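PDB 3G7U: cytosine-specific methyltransferase from Escherichia coli O157:H7 EDL933, which probably transfers a methyl group from S-adenosyl-L-methionine to carbon 5 of cytosine in DNA, as a prophage-encoded modification enzyme. Local coordinates for residues A245-N249 with N250-G254; P353-A356 with E357-K361; E52-S55 with L56-A59. All blocks are in the same frame, centred on the assembly; numbering follows the deposited sequence.

Contact 1: A245-N249 with N250-G254; sequences AKLKN and NIISG
The flat peptide carbonyl of Lys246 takes a donor on each face: Asn249 N at 2.8 Å comes from one side of its plane, and Ile251 N at 3.0 Å from Lys246 O comes from the other. The Ile251 bond stands 45° out of the plane, so neither in-plane lone pair receives it. The next carbonyl is met more steeply, with Asn250 N 2.9 Å from Leu247 O and 68° above that plane. Lys220 NZ bonds both Leu247 O and the amide oxygen Asn250 OD1, which probably offsets the negative end of the helix. Ile251 crosses Lys246 at a slant, its CB 4.0 Å from Lys246 CB, while its CG1 lies 3.4 Å from Asn249 O. With that CG1 branch opposite the carbonyl carbon (chi1 -69°), it extends along the outgoing peptide of Asn249, and CG2 is left to meet the lysine chain. The ammonium end of Lys246 turns away to a salt bridge with Glu242 and a cation-pi contact with Trp215. On the buried flank Leu247 and Ile252 run side by side in the same direction, Leu247 CD1 touching Ile252 CG2 at 3.7 Å. Ile252 also pairs through its backbone with Arg216, so the chain passes directly from helix 241-248 into a short antiparallel ladder with strand 216-217. Asn250, at positive phi, is the C-prime residue; the inner bond from Asn250 N to Leu247 O and the outer one from Ile251 N to Lys246 O make the Schellman motif that ends this helix.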
ATOM      1  N   ALA A 245       9.314  18.538  -6.913  1.00 31.50           N
ATOM      2  CA  ALA A 245      10.215  19.427  -7.664  1.00 29.37           C
ATOM      3  C   ALA A 245      11.112  18.682  -8.639  1.00 31.75           C
ATOM      4  O   ALA A 245      11.205  19.054  -9.801  1.00 31.03           O
ATOM      5  CB  ALA A 245      11.039  20.252  -6.722  1.00 32.55           C
ATOM      6  N   LYS A 246      11.745  17.602  -8.189  1.00 26.38           N
ATOM      7  CA  LYS A 246      12.585  16.804  -9.105  1.00 27.57           C
ATOM      8  C   LYS A 246      11.793  16.127 -10.197  1.00 26.34           C
ATOM      9  O   LYS A 246      12.257  16.076 -11.342  1.00 26.71           O
ATOM     10  CB  LYS A 246      13.488  15.823  -8.342  1.00 26.79           C
ATOM     11  CG  LYS A 246      14.705  16.540  -7.748  1.00 30.60           C
ATOM     12  CD  LYS A 246      15.625  15.596  -6.999  1.00 30.81           C
ATOM     13  CE  LYS A 246      17.009  16.162  -6.752  1.00 30.06           C
ATOM     14  NZ  LYS A 246      17.027  17.282  -5.779  1.00 35.34           N
ATOM     15  N   LEU A 247      10.612  15.591  -9.872  1.00 24.92           N
ATOM     16  CA  LEU A 247       9.770  14.981 -10.897  1.00 26.13           C
ATOM     17  C   LEU A 247       9.447  15.951 -12.045  1.00 29.47           C
ATOM     18  O   LEU A 247       9.347  15.531 -13.193  1.00 27.18           O
ATOM     19  CB  LEU A 247       8.484  14.424 -10.310  1.00 25.25           C
ATOM     20  CG  LEU A 247       7.553  13.700 -11.288  1.00 22.69           C
ATOM     21  CD1 LEU A 247       8.253  12.611 -12.091  1.00 25.40           C
ATOM     22  CD2 LEU A 247       6.337  13.121 -10.571  1.00 28.81           C
ATOM     23  N   LYS A 248       9.306  17.235 -11.725  1.00 29.11           N
ATOM     24  CA  LYS A 248       9.077  18.271 -12.744  1.00 37.28           C
ATOM     25  C   LYS A 248      10.239  18.362 -13.718  1.00 35.99           C
ATOM     26  O   LYS A 248      10.041  18.781 -14.846  1.00 36.21           O
ATOM     27  CB  LYS A 248       8.827  19.643 -12.117  1.00 35.56           C
ATOM     28  CG  LYS A 248       7.408  19.834 -11.621  1.00 43.89           C
ATOM     29  CD  LYS A 248       7.264  21.092 -10.746  1.00 45.26           C
ATOM     30  CE  LYS A 248       5.887  21.102 -10.061  1.00 50.51           C
ATOM     31  NZ  LYS A 248       5.689  22.294  -9.207  1.00 52.16           N
ATOM     32  N   ASN A 249      11.430  17.939 -13.273  1.00 31.52           N
ATOM     33  CA  ASN A 249      12.611  17.836 -14.120  1.00 30.15           C
ATOM     34  C   ASN A 249      12.937  16.423 -14.591  1.00 29.69           C
ATOM     35  O   ASN A 249      14.085  16.153 -14.928  1.00 29.21           O
ATOM     36  CB  ASN A 249      13.808  18.428 -13.385  1.00 30.65           C
ATOM     37  CG  ASN A 249      13.680  19.947 -13.215  1.00 39.54           C
ATOM     38  OD1 ASN A 249      14.147  20.521 -12.237  1.00 44.15           O
ATOM     39  ND2 ASN A 249      13.043  20.595 -14.185  1.00 37.33           N
ATOM     40  N   ASN A 250      11.922  15.555 -14.599  1.00 26.60           N
ATOM     41  CA  ASN A 250      12.002  14.153 -15.034  1.00 29.82           C
ATOM     42  C   ASN A 250      12.998  13.330 -14.225  1.00 23.28           C
ATOM     43  O   ASN A 250      13.589  12.383 -14.741  1.00 24.74           O
ATOM     44  CB  ASN A 250      12.327  14.038 -16.531  1.00 28.82           C
ATOM     45  CG  ASN A 250      11.287  14.745 -17.433  1.00 38.89           C
ATOM     46  OD1 ASN A 250      10.241  15.198 -16.979  1.00 37.54           O
ATOM     47  ND2 ASN A 250      11.577  14.798 -18.715  1.00 45.09           N
ATOM     48  N   ILE A 251      13.134  13.668 -12.953  1.00 24.12           N
ATOM     49  CA  ILE A 251      14.078  13.000 -12.055  1.00 25.72           C
ATOM     50  C   ILE A 251      13.368  12.346 -10.871  1.00 26.60           C
ATOM     51  O   ILE A 251      12.584  12.989 -10.180  1.00 26.05           O
ATOM     52  CB  ILE A 251      15.116  13.998 -11.560  1.00 21.87           C
ATOM     53  CG1 ILE A 251      16.025  14.410 -12.743  1.00 21.71           C
ATOM     54  CG2 ILE A 251      15.996  13.420 -10.427  1.00 23.29           C
ATOM     55  CD1 ILE A 251      16.780  15.705 -12.500  1.00 22.79           C
ATOM     56  N   ILE A 252      13.675  11.073 -10.640  1.00 21.07           N
ATOM     57  CA  ILE A 252      13.006  10.330  -9.553  1.00 18.81           C
ATOM     58  C   ILE A 252      14.042   9.524  -8.734  1.00 24.83           C
ATOM     59  O   ILE A 252      15.157   9.295  -9.190  1.00 21.35           O
ATOM     60  CB  ILE A 252      11.917   9.427 -10.085  1.00 19.07           C
ATOM     61  CG1 ILE A 252      12.523   8.213 -10.829  1.00 20.17           C
ATOM     62  CG2 ILE A 252      10.862  10.205 -10.991  1.00 21.59           C
ATOM     63  CD1 ILE A 252      11.507   7.235 -11.354  1.00 23.37           C
ATOM     64  N   SER A 253      13.676   9.153  -7.500  1.00 21.96           N
ATOM     65  CA  SER A 253      14.591   8.470  -6.566  1.00 20.90           C
ATOM     66  C   SER A 253      14.422   6.959  -6.735  1.00 21.61           C
ATOM     67  O   SER A 253      13.487   6.510  -7.403  1.00 19.45           O
ATOM     68  CB  SER A 253      14.290   8.871  -5.110  1.00 20.02           C
ATOM     69  OG  SER A 253      12.956   8.496  -4.744  1.00 19.97           O
ATOM     70  N   GLY A 254      15.350   6.198  -6.145  1.00 21.85           N
ATOM     71  CA  GLY A 254      15.233   4.745  -5.989  1.00 22.45           C
ATOM     72  C   GLY A 254      15.730   3.913  -7.134  1.00 20.56           C
ATOM     73  O   GLY A 254      15.431   2.718  -7.194  1.00 18.68           O
TER

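Contact 2: P353-A356 with E357-K361; sequences PIVA and EYILK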
ATOM      1  N   PRO A 353      -1.500   1.347  -3.759  1.00 20.49           N
ATOM      2  CA  PRO A 353      -2.294   2.579  -3.753  1.00 21.22           C
ATOM      3  C   PRO A 353      -3.410   2.627  -4.807  1.00 26.11           C
ATOM      4  O   PRO A 353      -4.399   3.336  -4.636  1.00 25.19           O
ATOM      5  CB  PRO A 353      -1.273   3.672  -4.042  1.00 21.56           C
ATOM      6  CG  PRO A 353      -0.014   3.160  -3.473  1.00 19.10           C
ATOM      7  CD  PRO A 353      -0.049   1.631  -3.756  1.00 20.78           C
ATOM      8  N   ILE A 354      -3.207   1.938  -5.921  1.00 23.24           N
ATOM      9  CA  ILE A 354      -4.213   1.937  -6.990  1.00 22.89           C
ATOM     10  C   ILE A 354      -5.482   1.177  -6.542  1.00 26.31           C
ATOM     11  O   ILE A 354      -6.591   1.682  -6.705  1.00 30.20           O
ATOM     12  CB  ILE A 354      -3.599   1.317  -8.255  1.00 22.59           C
ATOM     13  CG1 ILE A 354      -2.486   2.226  -8.769  1.00 21.26           C
ATOM     14  CG2 ILE A 354      -4.715   1.028  -9.303  1.00 25.13           C
ATOM     15  CD1 ILE A 354      -1.729   1.622 -10.022  1.00 21.50           C
ATOM     16  N   VAL A 355      -5.304  -0.018  -5.977  1.00 21.93           N
ATOM     17  CA  VAL A 355      -6.379  -0.803  -5.390  1.00 23.78           C
ATOM     18  C   VAL A 355      -7.034  -0.034  -4.240  1.00 26.46           C
ATOM     19  O   VAL A 355      -8.260   0.120  -4.213  1.00 27.14           O
ATOM     20  CB  VAL A 355      -5.871  -2.141  -4.862  1.00 27.73           C
ATOM     21  CG1 VAL A 355      -6.980  -2.873  -4.119  1.00 30.51           C
ATOM     22  CG2 VAL A 355      -5.332  -3.002  -6.017  1.00 26.50           C
ATOM     23  N   ALA A 356      -6.210   0.489  -3.322  1.00 23.45           N
ATOM     24  CA  ALA A 356      -6.737   1.268  -2.193  1.00 23.12           C
ATOM     25  C   ALA A 356      -7.595   2.439  -2.655  1.00 23.08           C
ATOM     26  O   ALA A 356      -8.709   2.618  -2.123  1.00 26.96           O
ATOM     27  CB  ALA A 356      -5.586   1.755  -1.264  1.00 22.78           C
ATOM     28  N   GLU A 357      -7.138   3.189  -3.667  1.00 22.69           N
ATOM     29  CA  GLU A 357      -7.889   4.348  -4.160  1.00 25.84           C
ATOM     30  C   GLU A 357      -9.262   3.939  -4.679  1.00 30.71           C
ATOM     31  O   GLU A 357     -10.279   4.585  -4.384  1.00 25.08           O
ATOM     32  CB  GLU A 357      -7.161   5.076  -5.273  1.00 26.90           C
ATOM     33  CG  GLU A 357      -7.892   6.400  -5.680  1.00 27.96           C
ATOM     34  CD  GLU A 357      -7.286   7.038  -6.900  1.00 34.45           C
ATOM     35  OE1 GLU A 357      -6.258   6.508  -7.400  1.00 32.05           O
ATOM     36  OE2 GLU A 357      -7.824   8.067  -7.351  1.00 33.87           O
ATOM     37  N   TYR A 358      -9.282   2.856  -5.441  1.00 28.78           N
ATOM     38  CA  TYR A 358     -10.529   2.419  -6.039  1.00 32.44           C
ATOM     39  C   TYR A 358     -11.590   2.087  -5.013  1.00 31.06           C
ATOM     40  O   TYR A 358     -12.709   2.592  -5.131  1.00 31.29           O
ATOM     41  CB  TYR A 358     -10.319   1.253  -7.000  1.00 35.05           C
ATOM     42  CG  TYR A 358     -11.390   1.220  -8.087  1.00 43.47           C
ATOM     43  CD1 TYR A 358     -11.183   1.872  -9.309  1.00 37.84           C
ATOM     44  CD2 TYR A 358     -12.606   0.567  -7.885  1.00 44.93           C
ATOM     45  CE1 TYR A 358     -12.151   1.868 -10.312  1.00 44.76           C
ATOM     46  CE2 TYR A 358     -13.585   0.560  -8.886  1.00 47.60           C
ATOM     47  CZ  TYR A 358     -13.343   1.213 -10.099  1.00 47.65           C
ATOM     48  OH  TYR A 358     -14.290   1.217 -11.116  1.00 51.21           O
ATOM     49  N   ILE A 359     -11.232   1.228  -4.051  1.00 28.04           N
ATOM     50  CA  ILE A 359     -12.123   0.786  -2.979  0.50 26.80           C
ATOM     51  C   ILE A 359     -12.576   1.953  -2.100  1.00 29.18           C
ATOM     52  O   ILE A 359     -13.770   2.088  -1.821  1.00 28.24           O
ATOM     53  CB  ILE A 359     -11.461  -0.303  -2.101  0.50 26.12           C
ATOM     54  CG1 ILE A 359     -11.017  -1.515  -2.948  0.50 25.87           C
ATOM     55  CG2 ILE A 359     -12.362  -0.717  -0.932  0.50 26.42           C
ATOM     56  CD1 ILE A 359     -12.132  -2.201  -3.782  0.50 21.91           C
ATOM     57  N   LEU A 360     -11.616   2.778  -1.666  1.00 23.08           N
ATOM     58  CA  LEU A 360     -11.939   3.925  -0.810  1.00 24.81           C
ATOM     59  C   LEU A 360     -12.783   4.993  -1.538  1.00 24.68           C
ATOM     60  O   LEU A 360     -13.576   5.670  -0.892  1.00 28.16           O
ATOM     61  CB  LEU A 360     -10.643   4.488  -0.176  1.00 22.14           C
ATOM     62  CG  LEU A 360     -10.174   3.615   1.021  1.00 22.73           C
ATOM     63  CD1 LEU A 360      -8.673   3.814   1.290  1.00 20.46           C
ATOM     64  CD2 LEU A 360     -11.001   3.938   2.306  1.00 23.06           C
ATOM     65  N   LYS A 361     -12.633   5.149  -2.865  1.00 25.21           N
ATOM     66  CA  LYS A 361     -13.454   6.145  -3.611  1.00 30.29           C
ATOM     67  C   LYS A 361     -14.934   5.734  -3.608  1.00 31.10           C
ATOM     68  O   LYS A 361     -15.815   6.598  -3.574  1.00 30.81           O
ATOM     69  CB  LYS A 361     -12.953   6.372  -5.065  1.00 31.43           C
ATOM     70  CG  LYS A 361     -13.651   7.537  -5.847  1.00 33.31           C
ATOM     71  CD  LYS A 361     -13.458   8.876  -5.127  1.00 40.17           C
ATOM     72  CE  LYS A 361     -13.944  10.127  -5.875  1.00 45.04           C
ATOM     73  NZ  LYS A 361     -13.581  11.362  -5.036  1.00 47.30           N
TER
HETATM   74  O   HOH W   1      -3.895   5.442  -6.471  1.00 24.21           O
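Glu357 CB rests 3.3 Å from Pro353 O and Tyr358 CB 3.6 Å from Val355 O, each against the preceding turn of helix 353-367; from there the two side chains diverge outward, while Ile359 and Leu360 turn to the buried flanks. The Glu357 chain is extended, with CG opposite the backbone N (chi1 -174°), and this carries the carboxylate out to a water that donates to Glu357 OE1 at 2.8 Å and more weakly to Pro353 O. The same oxygen, OE1, forms a salt bridge with Lys229; water and lysine together probably hold the carboxylate in place. Pro353 O thus receives this water as well as the helical donor Glu357 N, 2.9 Å from it. Tyr358 swings its ring away from the preceding turn, where it meets Tyr156 edge-to-face and its hydroxyl bonds Lys186 N. Val355 and Ile359 face the sheet together, and both touch strand 163-171; Ile359 has two conformers, which makes the details of its packing on Val355 tentative. Leu360 lays CB 3.3 Å from Ala356 O and reaches strand 114-119. The backbone bonds of Ile359 N to Val355 O and Leu360 N to Ala356 O are straighter, at 177° and 166° at the hydrogen, than those of Glu357 N and Tyr358 N. Ala356 and Leu360 also touch helix 14-22. This is regular i to i+4 alpha-helical packing, in a helix near the C-terminus laid against the central sheet of the Rossmann-like methyltransferase fold.

Contact 3: E52-S55 with L56-A59; sequences EDVS and LLNA
Asp53 OD1 is gripped by two groups of Ser55: the backbone N at 3.0 Å and, weakly, the hydroxyl OG at 2.8 Å. Ser55 N approaches from the anti side of the carboxylate, 25° out of its plane. The serine OG is placed between its own N and carbonyl carbon (chi1 79°), which brings it to the same oxygen as the amide. Glu52 folds back in a comparable way: its chain bends at chi2 (47°), and Glu52 OE2 accepts from Asp53 N at 2.9 Å. The Glu52 side chain crosses that of Leu56 at about a right angle, OE2 lying 3.5 Å from Leu56 CD1. The Asp53 bond to Ser55 N makes an Asx turn, which opens the 3-10 turn joining strand 48-50 to helix 59-66 in the Rossmann-like domain. Two i to i+3 bonds close that turn: Leu56 N to Asp53 O and Leu57 N to Val54 O, both 3.0 Å. Leu57 CD2 packs 3.9 Å from Glu52 CG. Val54 and Leu57 are buried, both touching Val30 of strand 25-30; Val54 also meets Leu106 of helix 94-110, and Leu57 meets Ile62 and Phe65. Beyond the turn, Asn58 caps helix 59-66 through OD1 to Ile61 N, and Leu57 O accepts from Arg105.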
ATOM      1  N   GLU A  52       3.317   4.214  17.890  1.00 18.00           N
ATOM      2  CA  GLU A  52       2.735   3.626  19.067  1.00 23.64           C
ATOM      3  C   GLU A  52       2.157   2.258  18.759  1.00 26.37           C
ATOM      4  O   GLU A  52       1.707   1.992  17.660  1.00 29.03           O
ATOM      5  CB  GLU A  52       1.664   4.569  19.650  1.00 22.85           C
ATOM      6  CG  GLU A  52       1.303   4.242  21.139  1.00 19.50           C
ATOM      7  CD  GLU A  52       2.561   4.067  21.931  1.00 23.98           C
ATOM      8  OE1 GLU A  52       3.076   5.099  22.319  1.00 26.54           O
ATOM      9  OE2 GLU A  52       3.110   2.917  22.037  1.00 27.51           O
ATOM     10  N   ASP A  53       2.217   1.411  19.774  1.00 25.21           N
ATOM     11  CA  ASP A  53       1.501   0.198  19.902  1.00 28.24           C
ATOM     12  C   ASP A  53       0.028   0.547  20.129  1.00 28.45           C
ATOM     13  O   ASP A  53      -0.327   1.230  21.114  1.00 27.42           O
ATOM     14  CB  ASP A  53       2.102  -0.474  21.132  1.00 24.00           C
ATOM     15  CG  ASP A  53       1.694  -1.933  21.291  1.00 36.88           C
ATOM     16  OD1 ASP A  53       0.537  -2.287  21.018  1.00 37.35           O
ATOM     17  OD2 ASP A  53       2.547  -2.722  21.760  1.00 42.10           O
ATOM     18  N   VAL A  54      -0.838   0.053  19.240  1.00 24.55           N
ATOM     19  CA  VAL A  54      -2.275   0.335  19.285  0.50 26.05           C
ATOM     20  C   VAL A  54      -2.897  -0.195  20.599  1.00 27.87           C
ATOM     21  O   VAL A  54      -3.940   0.270  21.057  1.00 32.00           O
ATOM     22  CB  VAL A  54      -2.958  -0.181  17.971  0.50 28.18           C
ATOM     23  CG1 VAL A  54      -4.379  -0.562  18.169  0.50 27.08           C
ATOM     24  CG2 VAL A  54      -2.851   0.853  16.867  0.50 30.81           C
ATOM     25  N   SER A  55      -2.242  -1.174  21.223  1.00 29.31           N
ATOM     26  CA  SER A  55      -2.731  -1.701  22.508  1.00 30.63           C
ATOM     27  C   SER A  55      -2.740  -0.674  23.659  1.00 31.91           C
ATOM     28  O   SER A  55      -3.449  -0.857  24.667  1.00 33.88           O
ATOM     29  CB  SER A  55      -1.965  -2.955  22.929  1.00 30.15           C
ATOM     30  OG  SER A  55      -0.716  -2.638  23.499  1.00 34.78           O
ATOM     31  N   LEU A  56      -1.968   0.389  23.482  1.00 26.33           N
ATOM     32  CA  LEU A  56      -1.803   1.465  24.472  1.00 24.85           C
ATOM     33  C   LEU A  56      -2.738   2.643  24.152  1.00 24.02           C
ATOM     34  O   LEU A  56      -2.644   3.708  24.778  1.00 28.90           O
ATOM     35  CB  LEU A  56      -0.343   1.925  24.493  1.00 21.66           C
ATOM     36  CG  LEU A  56       0.700   0.873  24.953  1.00 27.75           C
ATOM     37  CD1 LEU A  56       2.055   1.521  25.040  1.00 29.04           C
ATOM     38  CD2 LEU A  56       0.293   0.324  26.322  1.00 28.38           C
ATOM     39  N   LEU A  57      -3.615   2.450  23.155  1.00 25.99           N
ATOM     40  CA  LEU A  57      -4.556   3.492  22.694  1.00 22.87           C
ATOM     41  C   LEU A  57      -5.992   3.146  23.063  1.00 26.15           C
ATOM     42  O   LEU A  57      -6.377   1.977  23.156  1.00 26.57           O
ATOM     43  CB  LEU A  57      -4.455   3.760  21.169  1.00 23.22           C
ATOM     44  CG  LEU A  57      -3.068   4.166  20.638  1.00 19.81           C
ATOM     45  CD1 LEU A  57      -3.140   4.396  19.124  1.00 23.35           C
ATOM     46  CD2 LEU A  57      -2.436   5.401  21.377  1.00 23.59           C
ATOM     47  N   ASN A  58      -6.790   4.199  23.251  1.00 24.35           N
ATOM     48  CA  ASN A  58      -8.230   4.089  23.346  1.00 22.73           C
ATOM     49  C   ASN A  58      -8.824   5.377  22.785  1.00 18.12           C
ATOM     50  O   ASN A  58      -8.079   6.295  22.399  1.00 25.41           O
ATOM     51  CB  ASN A  58      -8.689   3.821  24.783  1.00 25.33           C
ATOM     52  CG  ASN A  58      -8.311   4.935  25.735  1.00 24.72           C
ATOM     53  OD1 ASN A  58      -8.370   6.111  25.376  1.00 25.36           O
ATOM     54  ND2 ASN A  58      -7.878   4.567  26.935  1.00 25.98           N
ATOM     55  N   ALA A  59     -10.154   5.444  22.690  1.00 19.72           N
ATOM     56  CA  ALA A  59     -10.804   6.583  22.071  1.00 23.80           C
ATOM     57  C   ALA A  59     -10.456   7.901  22.759  1.00 21.97           C
ATOM     58  O   ALA A  59     -10.254   8.912  22.092  1.00 22.62           O
ATOM     59  CB  ALA A  59     -12.354   6.356  22.091  1.00 26.45           C
TER

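Along the chain the order is contact 3, contact 1, contact 2, and no two of them touch. Contacts 2 and 3 both belong to the neighbourhood of the seven-stranded mixed sheet, about 26 Å apart between centres: 52-59 follows its edge strand 48-50, whereas 353-361 lies against strands 114-119 and 163-171. Contact 1 is more remote from the sheet, its centre about 24 Å from that of contact 2 and about 37 Å from that of contact 3, on helix 241-248 and a two-stranded antiparallel sheet separate from the main one. All three belong to the C5-methyltransferase region of one chain, and helix 353-367 returns it to the main sheet after the region holding contact 1. None lies at the predicted catalytic cysteine, Cys81.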